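Local coordinates for GAF domain/HD domain protein (PDB 3EEA) that is of uncharacterised function, but its GAF domain, which this chain comprises, is probably a sensory module of a longer HD-GYP-type protein with putative phosphatase activity, at residues R63-A68 against T97-K102; K76-K81 against V109-M114; T88-S93 against R128-P133. One frame throughout, in Å; residues are numbered along the deposited sequence.

Interaction 1. Residues R63-A68 against T97-K102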
loop_
_atom_site.group_PDB
_atom_site.type_symbol
_atom_site.label_atom_id
_atom_site.label_comp_id
_atom_site.label_asym_id
_atom_site.label_seq_id
_atom_site.Cartn_x
_atom_site.Cartn_y
_atom_site.Cartn_z
ATOM N N ARG A 63 -10.373 22.211 -7.326
ATOM C CA ARG A 63 -11.517 22.027 -6.428
ATOM C C ARG A 63 -12.858 22.345 -7.090
ATOM O O ARG A 63 -13.887 21.805 -6.671
ATOM C CB ARG A 63 -11.360 22.826 -5.160
ATOM C CG ARG A 63 -10.188 22.387 -4.318
ATOM C CD ARG A 63 -10.537 22.352 -2.835
ATOM N NE ARG A 63 -9.991 23.516 -2.185
ATOM C CZ ARG A 63 -9.055 23.510 -1.243
ATOM N NH1 ARG A 63 -8.534 22.372 -0.776
ATOM N NH2 ARG A 63 -8.639 24.672 -0.751
ATOM N N GLU A 64 -12.863 23.159 -8.125
ATOM C CA GLU A 64 -14.120 23.560 -8.737
ATOM C C GLU A 64 -14.450 22.892 -10.069
ATOM O O GLU A 64 -15.523 23.130 -10.606
ATOM C CB GLU A 64 -14.133 25.069 -8.936
ATOM C CG GLU A 64 -13.311 25.598 -10.069
ATOM C CD GLU A 64 -13.240 27.125 -9.976
ATOM O OE1 GLU A 64 -13.822 27.680 -9.034
ATOM O OE2 GLU A 64 -12.639 27.778 -10.834
ATOM N N MET A 65 -13.533 22.131 -10.629
ATOM C CA MET A 65 -13.660 21.614 -12.017
ATOM C C MET A 65 -14.030 20.105 -12.069
ATOM O O MET A 65 -13.156 19.231 -11.965
ATOM C CB MET A 65 -12.345 21.899 -12.755
ATOM C CG MET A 65 -12.265 21.457 -14.214
ATOM S SD MET A 65 -10.678 21.781 -15.069
ATOM C CE MET A 65 -9.490 20.721 -14.182
ATOM N N PRO A 66 -15.323 19.773 -12.245
ATOM C CA PRO A 66 -15.608 18.364 -12.509
ATOM C C PRO A 66 -15.073 17.946 -13.889
ATOM O O PRO A 66 -14.866 18.802 -14.765
ATOM C CB PRO A 66 -17.135 18.300 -12.501
ATOM C CG PRO A 66 -17.554 19.678 -12.986
ATOM C CD PRO A 66 -16.536 20.631 -12.374
ATOM N N LEU A 67 -14.839 16.655 -14.073
ATOM C CA LEU A 67 -14.338 16.159 -15.335
ATOM C C LEU A 67 -15.424 15.258 -15.962
ATOM O O LEU A 67 -15.725 14.197 -15.446
ATOM C CB LEU A 67 -13.042 15.373 -15.148
ATOM C CG LEU A 67 -11.778 16.017 -14.546
ATOM C CD1 LEU A 67 -10.637 14.945 -14.467
ATOM C CD2 LEU A 67 -11.302 17.254 -15.327
ATOM N N ALA A 68 -15.970 15.691 -17.097
ATOM C CA ALA A 68 -17.082 15.000 -17.778
ATOM C C ALA A 68 -16.567 14.186 -18.982
ATOM O O ALA A 68 -15.973 14.738 -19.932
ATOM C CB ALA A 68 -18.118 16.034 -18.195
ATOM N N THR A 97 -9.472 18.304 -23.852
ATOM C CA THR A 97 -9.959 19.645 -24.050
ATOM C C THR A 97 -8.809 20.665 -24.370
ATOM O O THR A 97 -7.672 20.505 -23.899
ATOM C CB THR A 97 -10.675 19.985 -22.714
ATOM O OG1 THR A 97 -12.081 19.760 -22.858
ATOM C CG2 THR A 97 -10.409 21.345 -22.274
ATOM N N PRO A 98 -9.091 21.727 -25.172
ATOM C CA PRO A 98 -8.109 22.814 -25.294
ATOM C C PRO A 98 -7.614 23.341 -23.945
ATOM O O PRO A 98 -6.407 23.530 -23.766
ATOM C CB PRO A 98 -8.902 23.908 -26.029
ATOM C CG PRO A 98 -9.840 23.141 -26.901
ATOM C CD PRO A 98 -10.179 21.866 -26.165
ATOM N N LYS A 99 -8.539 23.583 -23.013
ATOM C CA LYS A 99 -8.182 23.999 -21.650
ATOM C C LYS A 99 -7.140 23.030 -21.035
ATOM O O LYS A 99 -6.110 23.476 -20.492
ATOM C CB LYS A 99 -9.443 24.127 -20.760
ATOM C CG LYS A 99 -9.174 24.237 -19.237
ATOM C CD LYS A 99 -10.261 24.980 -18.419
ATOM C CE LYS A 99 -11.714 24.426 -18.578
ATOM N NZ LYS A 99 -11.989 23.119 -17.858
ATOM N N LEU A 100 -7.379 21.726 -21.172
ATOM C CA LEU A 100 -6.530 20.719 -20.505
ATOM C C LEU A 100 -5.176 20.555 -21.202
ATOM O O LEU A 100 -4.156 20.417 -20.522
ATOM C CB LEU A 100 -7.249 19.369 -20.408
ATOM C CG LEU A 100 -8.362 19.347 -19.349
ATOM C CD1 LEU A 100 -9.291 18.128 -19.466
ATOM C CD2 LEU A 100 -7.763 19.440 -17.925
ATOM N N ARG A 101 -5.158 20.614 -22.545
ATOM C CA ARG A 101 -3.889 20.597 -23.288
ATOM C C ARG A 101 -2.921 21.694 -22.799
ATOM O O ARG A 101 -1.711 21.471 -22.679
ATOM C CB ARG A 101 -4.121 20.770 -24.787
ATOM C CG ARG A 101 -4.765 19.594 -25.455
ATOM C CD ARG A 101 -4.849 19.796 -26.954
ATOM N NE ARG A 101 -6.064 19.161 -27.488
ATOM C CZ ARG A 101 -7.132 19.805 -27.977
ATOM N NH1 ARG A 101 -7.177 21.137 -28.053
ATOM N NH2 ARG A 101 -8.174 19.105 -28.418
ATOM N N LYS A 102 -3.459 22.869 -22.502
ATOM C CA LYS A 102 -2.625 23.975 -22.090
ATOM C C LYS A 102 -2.168 23.757 -20.674
ATOM O O LYS A 102 -0.977 23.886 -20.387
ATOM C CB LYS A 102 -3.358 25.309 -22.220
ATOM C CG LYS A 102 -3.605 25.731 -23.660
ATOM C CD LYS A 102 -4.006 27.212 -23.762
ATOM C CE LYS A 102 -5.413 27.505 -23.168
ATOM N NZ LYS A 102 -6.559 26.988 -24.000
#

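Interaction 2. Residues K76-K81 against V109-M114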
loop_
_atom_site.group_PDB
_atom_site.type_symbol
_atom_site.label_atom_id
_atom_site.label_comp_id
_atom_site.label_asym_id
_atom_site.label_seq_id
_atom_site.Cartn_x
_atom_site.Cartn_y
_atom_site.Cartn_z
ATOM N N LYS A 76 -13.452 9.318 -21.331
ATOM C CA LYS A 76 -14.468 8.397 -21.803
ATOM C C LYS A 76 -13.841 7.042 -22.117
ATOM O O LYS A 76 -14.431 6.014 -21.833
ATOM C CB LYS A 76 -15.220 8.939 -23.004
ATOM C CG LYS A 76 -16.345 8.043 -23.444
ATOM C CD LYS A 76 -17.242 8.741 -24.442
ATOM C CE LYS A 76 -17.995 7.733 -25.248
ATOM N NZ LYS A 76 -17.155 7.177 -26.380
ATOM N N SER A 77 -12.660 7.045 -22.734
ATOM C CA SER A 77 -11.933 5.795 -23.030
ATOM C C SER A 77 -11.526 5.049 -21.795
ATOM O O SER A 77 -11.689 3.797 -21.707
ATOM C CB SER A 77 -10.682 6.088 -23.876
ATOM O OG SER A 77 -11.143 6.545 -25.162
ATOM N N MET A 78 -10.958 5.776 -20.839
ATOM C CA MET A 78 -10.571 5.140 -19.552
ATOM C C MET A 78 -11.799 4.445 -18.943
ATOM O O MET A 78 -11.730 3.298 -18.482
ATOM C CB MET A 78 -10.047 6.214 -18.562
ATOM C CG MET A 78 -9.429 5.678 -17.262
ATOM S SD MET A 78 -9.300 6.927 -15.905
ATOM C CE MET A 78 -11.054 7.111 -15.476
ATOM N N LEU A 79 -12.908 5.174 -18.861
ATOM C CA LEU A 79 -14.137 4.671 -18.278
ATOM C C LEU A 79 -14.741 3.447 -19.006
ATOM O O LEU A 79 -15.109 2.438 -18.353
ATOM C CB LEU A 79 -15.156 5.789 -18.224
ATOM C CG LEU A 79 -16.510 5.534 -17.590
ATOM C CD1 LEU A 79 -16.285 5.407 -16.075
ATOM C CD2 LEU A 79 -17.543 6.698 -17.900
ATOM N N ARG A 80 -14.816 3.524 -20.339
ATOM C CA ARG A 80 -15.388 2.459 -21.146
ATOM C C ARG A 80 -14.561 1.164 -21.049
ATOM O O ARG A 80 -15.122 0.062 -20.914
ATOM C CB ARG A 80 -15.459 2.885 -22.616
ATOM C CG ARG A 80 -16.502 3.893 -22.938
ATOM C CD ARG A 80 -17.793 3.201 -23.246
ATOM N NE ARG A 80 -18.851 4.113 -23.647
ATOM C CZ ARG A 80 -19.768 4.641 -22.853
ATOM N NH1 ARG A 80 -19.752 4.426 -21.542
ATOM N NH2 ARG A 80 -20.696 5.433 -23.384
ATOM N N LYS A 81 -13.240 1.303 -21.100
ATOM C CA LYS A 81 -12.338 0.155 -21.096
ATOM C C LYS A 81 -12.000 -0.284 -19.683
ATOM O O LYS A 81 -11.490 -1.370 -19.498
ATOM C CB LYS A 81 -11.011 0.500 -21.776
ATOM C CG LYS A 81 -11.074 0.718 -23.263
ATOM C CD LYS A 81 -9.813 1.503 -23.722
ATOM C CE LYS A 81 -9.651 1.565 -25.258
ATOM N NZ LYS A 81 -10.916 1.864 -25.964
ATOM N N VAL A 109 1.234 12.434 -18.114
ATOM C CA VAL A 109 0.072 12.164 -17.209
ATOM C C VAL A 109 -0.414 10.729 -17.298
ATOM O O VAL A 109 -0.681 10.202 -18.379
ATOM C CB VAL A 109 -1.099 13.138 -17.401
ATOM C CG1 VAL A 109 -2.252 12.782 -16.407
ATOM C CG2 VAL A 109 -0.627 14.621 -17.269
ATOM N N LEU A 110 -0.430 10.076 -16.140
ATOM C CA LEU A 110 -0.916 8.746 -16.027
ATOM C C LEU A 110 -2.310 8.799 -15.385
ATOM O O LEU A 110 -2.472 9.391 -14.319
ATOM C CB LEU A 110 0.030 7.918 -15.195
ATOM C CG LEU A 110 -0.396 6.520 -14.839
ATOM C CD1 LEU A 110 -0.377 5.596 -16.066
ATOM C CD2 LEU A 110 0.517 5.968 -13.716
ATOM N N ALA A 111 -3.279 8.180 -16.041
ATOM C CA ALA A 111 -4.686 8.122 -15.581
ATOM C C ALA A 111 -5.024 6.679 -15.192
ATOM O O ALA A 111 -5.045 5.795 -16.051
ATOM C CB ALA A 111 -5.587 8.583 -16.709
ATOM N N VAL A 112 -5.278 6.440 -13.916
ATOM C CA VAL A 112 -5.541 5.112 -13.401
ATOM C C VAL A 112 -6.956 5.063 -12.805
ATOM O O VAL A 112 -7.260 5.742 -11.798
ATOM C CB VAL A 112 -4.525 4.677 -12.355
ATOM C CG1 VAL A 112 -4.852 3.268 -11.863
ATOM C CG2 VAL A 112 -3.098 4.727 -12.942
ATOM N N PRO A 113 -7.831 4.237 -13.408
ATOM C CA PRO A 113 -9.196 4.184 -12.881
ATOM C C PRO A 113 -9.197 3.433 -11.581
ATOM O O PRO A 113 -8.394 2.505 -11.421
ATOM C CB PRO A 113 -9.985 3.387 -13.921
ATOM C CG PRO A 113 -8.998 2.656 -14.705
ATOM C CD PRO A 113 -7.670 3.451 -14.647
ATOM N N MET A 114 -10.053 3.856 -10.655
ATOM C CA MET A 114 -10.309 3.081 -9.408
ATOM C C MET A 114 -11.407 2.081 -9.765
ATOM O O MET A 114 -12.559 2.451 -9.997
ATOM C CB MET A 114 -10.741 4.007 -8.270
ATOM C CG MET A 114 -9.749 5.103 -7.905
ATOM S SD MET A 114 -10.364 6.254 -6.567
ATOM C CE MET A 114 -11.034 5.035 -5.486
#

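Interaction 3. Residues T88-S93 against R128-P133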
loop_
_atom_site.group_PDB
_atom_site.type_symbol
_atom_site.label_atom_id
_atom_site.label_comp_id
_atom_site.label_asym_id
_atom_site.label_seq_id
_atom_site.Cartn_x
_atom_site.Cartn_y
_atom_site.Cartn_z
ATOM N N THR A 88 1.960 11.036 -22.866
ATOM C CA THR A 88 3.317 11.525 -22.724
ATOM C C THR A 88 3.489 12.903 -23.365
ATOM O O THR A 88 4.506 13.541 -23.141
ATOM C CB THR A 88 4.364 10.513 -23.262
ATOM O OG1 THR A 88 4.146 10.294 -24.649
ATOM C CG2 THR A 88 4.259 9.171 -22.498
ATOM N N ASP A 89 2.486 13.363 -24.115
ATOM C CA ASP A 89 2.507 14.679 -24.752
ATOM C C ASP A 89 1.084 15.276 -24.752
ATOM O O ASP A 89 0.422 15.375 -25.797
ATOM C CB ASP A 89 3.068 14.549 -26.177
ATOM C CG ASP A 89 3.481 15.891 -26.793
ATOM O OD1 ASP A 89 3.431 16.955 -26.124
ATOM O OD2 ASP A 89 3.857 15.880 -27.984
ATOM N N PRO A 90 0.595 15.663 -23.565
ATOM C CA PRO A 90 -0.778 16.146 -23.480
ATOM C C PRO A 90 -1.017 17.414 -24.290
ATOM O O PRO A 90 -2.080 17.554 -24.894
ATOM C CB PRO A 90 -0.983 16.404 -21.975
ATOM C CG PRO A 90 0.100 15.660 -21.290
ATOM C CD PRO A 90 1.252 15.626 -22.248
ATOM N N GLY A 91 -0.035 18.315 -24.308
ATOM C CA GLY A 91 -0.118 19.543 -25.100
ATOM C C GLY A 91 -0.698 19.347 -26.498
ATOM O O GLY A 91 -1.562 20.118 -26.949
ATOM N N SER A 92 -0.249 18.295 -27.173
ATOM C CA SER A 92 -0.606 18.060 -28.561
ATOM C C SER A 92 -1.635 16.949 -28.738
ATOM O O SER A 92 -1.761 16.396 -29.812
ATOM C CB SER A 92 0.662 17.693 -29.329
ATOM O OG SER A 92 1.299 16.593 -28.707
ATOM N N SER A 93 -2.376 16.625 -27.682
ATOM C CA SER A 93 -3.302 15.500 -27.710
ATOM C C SER A 93 -4.722 15.966 -28.002
ATOM O O SER A 93 -5.265 16.830 -27.306
ATOM C CB SER A 93 -3.298 14.779 -26.369
ATOM O OG SER A 93 -4.279 13.776 -26.349
ATOM N N ARG A 128 4.195 14.031 -13.899
ATOM C CA ARG A 128 5.510 14.642 -13.759
ATOM C C ARG A 128 5.928 15.371 -15.043
ATOM O O ARG A 128 5.297 15.215 -16.114
ATOM C CB ARG A 128 6.559 13.666 -13.222
ATOM C CG ARG A 128 6.648 12.434 -13.826
ATOM C CD ARG A 128 7.442 11.493 -12.901
ATOM N NE ARG A 128 7.944 10.423 -13.683
ATOM C CZ ARG A 128 8.269 9.190 -13.291
ATOM N NH1 ARG A 128 8.683 8.389 -14.236
ATOM N NH2 ARG A 128 8.168 8.739 -12.058
ATOM N N THR A 129 6.947 16.234 -14.921
ATOM C CA THR A 129 7.310 17.077 -16.053
ATOM C C THR A 129 7.894 16.198 -17.102
ATOM O O THR A 129 8.509 15.179 -16.777
ATOM C CB THR A 129 8.271 18.205 -15.656
ATOM O OG1 THR A 129 9.375 17.651 -14.934
ATOM C CG2 THR A 129 7.524 19.209 -14.760
ATOM N N ARG A 130 7.674 16.583 -18.357
ATOM C CA ARG A 130 8.022 15.784 -19.527
ATOM C C ARG A 130 9.517 15.644 -19.820
ATOM O O ARG A 130 9.884 14.879 -20.707
ATOM C CB ARG A 130 7.391 16.386 -20.788
ATOM C CG ARG A 130 5.892 16.328 -20.838
ATOM C CD ARG A 130 5.390 16.898 -22.155
ATOM N NE ARG A 130 5.640 15.951 -23.243
ATOM C CZ ARG A 130 6.404 16.163 -24.313
ATOM N NH1 ARG A 130 7.029 17.308 -24.510
ATOM N NH2 ARG A 130 6.535 15.192 -25.208
ATOM N N ASP A 131 10.357 16.400 -19.135
ATOM C CA ASP A 131 11.820 16.227 -19.276
ATOM C C ASP A 131 12.317 15.018 -18.452
ATOM O O ASP A 131 13.434 14.557 -18.649
ATOM C CB ASP A 131 12.584 17.510 -18.908
ATOM C CG ASP A 131 12.201 18.047 -17.559
ATOM O OD1 ASP A 131 11.112 17.685 -17.085
ATOM O OD2 ASP A 131 12.953 18.849 -16.982
ATOM N N ASN A 132 11.468 14.506 -17.559
ATOM C CA ASN A 132 11.706 13.256 -16.840
ATOM C C ASN A 132 11.236 12.066 -17.651
ATOM O O ASN A 132 10.410 12.214 -18.535
ATOM C CB ASN A 132 10.953 13.252 -15.511
ATOM C CG ASN A 132 11.523 14.234 -14.523
ATOM O OD1 ASN A 132 12.650 14.069 -14.059
ATOM N ND2 ASN A 132 10.755 15.270 -14.197
ATOM N N PRO A 133 11.769 10.870 -17.367
ATOM C CA PRO A 133 11.259 9.706 -18.101
ATOM C C PRO A 133 9.793 9.505 -17.784
ATOM O O PRO A 133 9.375 9.842 -16.670
ATOM C CB PRO A 133 12.054 8.542 -17.522
ATOM C CG PRO A 133 13.266 9.168 -16.888
ATOM C CD PRO A 133 12.834 10.506 -16.412
#

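Interaction 1. Residues R63-A68 against T97-K102
Met65 and Leu100 supply the apolar part of this surface contact between the chain just past helix 59-64 and the first turn of helix 98-103. The methyl CE of Met65 comes within 4.3 Å of CD2 of Leu100. Met65 is the first residue to leave helical backbone angles, and its CG stands anti to the backbone N (chi1 -179°), which carries the thioether toward helix 98-103 until a bend at chi3 turns the methyl aside.

The polar part is a single meeting of lysine and sulfur. Lys99 reaches back in the opposite direction, alongside Met65, and its aliphatic chain bends at its last two torsions to bring NZ 3.4 Å from SD of Met65; the same NZ lies 4.0 Å from CG of Met65. No hydrogen bond joins the two segments.

Met65 and Leu67 both belong to the pocket that holds a polyether molecule, probably from the crystallisation liquor, and Leu67 and Leu100 each touch Ile72, another residue of that pocket. With one apolar touch and an ammonium group beside a polarisable sulfur, the contact depends on packing and polarisability, with little directional bonding, beside residues that line the polyether pocket.

Interaction 2. Residues K76-K81 against V109-M114
Met78 lies alongside Pro113, the two side chains running past each other in opposite directions, and this pair makes up most of a buried helix-on-strand contact. With chi1 at -172°, CG of Met78 swings away from the backbone N and beside the carbonyl carbon, which sends the chain off helix 73-81 toward strand 107-116, where CG comes 3.9 Å from CD of Pro113. The thioether follows the proline ring: SD of Met78 is 4.0 Å from CD of Pro113, and a bend at chi3 (71°) brings CE of Met78 to 4.2 Å from CB of Pro113. Methylene, sulfur and methyl of one residue thus all rest on the other.

Ala111, two residues earlier on the strand and also facing the helix, meets the sulfur instead, its CB 4.1 Å from SD of Met78. Val112, between them, points away. No hydrogen bond crosses, and every touching residue is buried. Replacing Met78 with an alanine would probably strip the ring of Pro113 of the thioether lying along it, remove the sulfur from beside Ala111 and open a gap under the helix.

The axes of the segments 76-81 and 109-114 approach to 9.0 Å and cross at -37°. Met78 also touches Ala123 of the neighbouring strand 119-129, Ala111 touches Phe125 there, and Pro113 touches His84. Strand 107-116 pairs with 119-129 and 85-87 in the antiparallel GAF sheet; Val112 and Met114, pointing away from helix 73-81, pack against helix 137-158, which places the strand between helices on the two sides of the sheet.

Interaction 3. Residues T88-S93 against R128-P133
The guanidinium group of Arg130 has the carboxylate of Asp89 over one face and the carbonyl oxygen of Thr88 at its edge. The two flat groups are stacked with planes 18° apart, and OD1 of Asp89 sits 3.5 Å above the guanidinium plane, over its centre. This oxygen is 3.7 Å from NH2 of Arg130, a long salt bridge in which no N-H points at this oxygen, so the attraction is one of charge alone.

The directed bond is made at the edge. NE of Arg130 donates to O of Thr88 over 2.7 Å, almost straight at 177° and within both the guanidinium and the carbonyl planes; NH2 of Arg130 adds a weak bond to the same oxygen at 3.3 Å. Arg130 reaches this position by a bend at chi3 (74°), its CD passing 4.3 Å from CD of Pro90.

Each segment holds its own bend. OG of Ser92 donates to OD2 of Asp89 at 2.8 Å, arriving from above the carboxylate plane. Arg130 stands in a type I turn from Thr129 to Asn132, where OG1 of Thr129 donates to the syn lone pair of OD1 of Asp131. Arg128, just before the turn, has a separate salt bridge to Glu139.

The contact joins the C-terminal end of strand 119-129 and the turn that follows it to the segment after edge strand 85-87. Its chemistry divides the work: the carbonyl bond probably fixes the rotation of the guanidinium, while the stacked carboxylate would partly balance its charge and probably gains some hold from the hydroxyl of Ser92.

The segments of all three interactions alternate along the chain, so each contact ties together parts that the others also span within one GAF domain. Interactions 1 and 3 have centres 17 Å apart yet touch: Arg101 NE lies 2.5 Å from Ser93 O, a probable hydrogen bond that connects helix 98-103 to the loop before it. Interactions 2 and 3 reach the same sheet, in which strands 107-116 and 119-129 are neighbours, and they touch where CG2 of Val109 packs 4.2 Å from CG of Pro90 in the loop after strand 85-87. Interactions 1 and 2 do not touch, their nearest atoms being about 6 Å apart. The bound polyether lies about 4 Å from the side chain of Met65 and about 6 Å from that of Ala111.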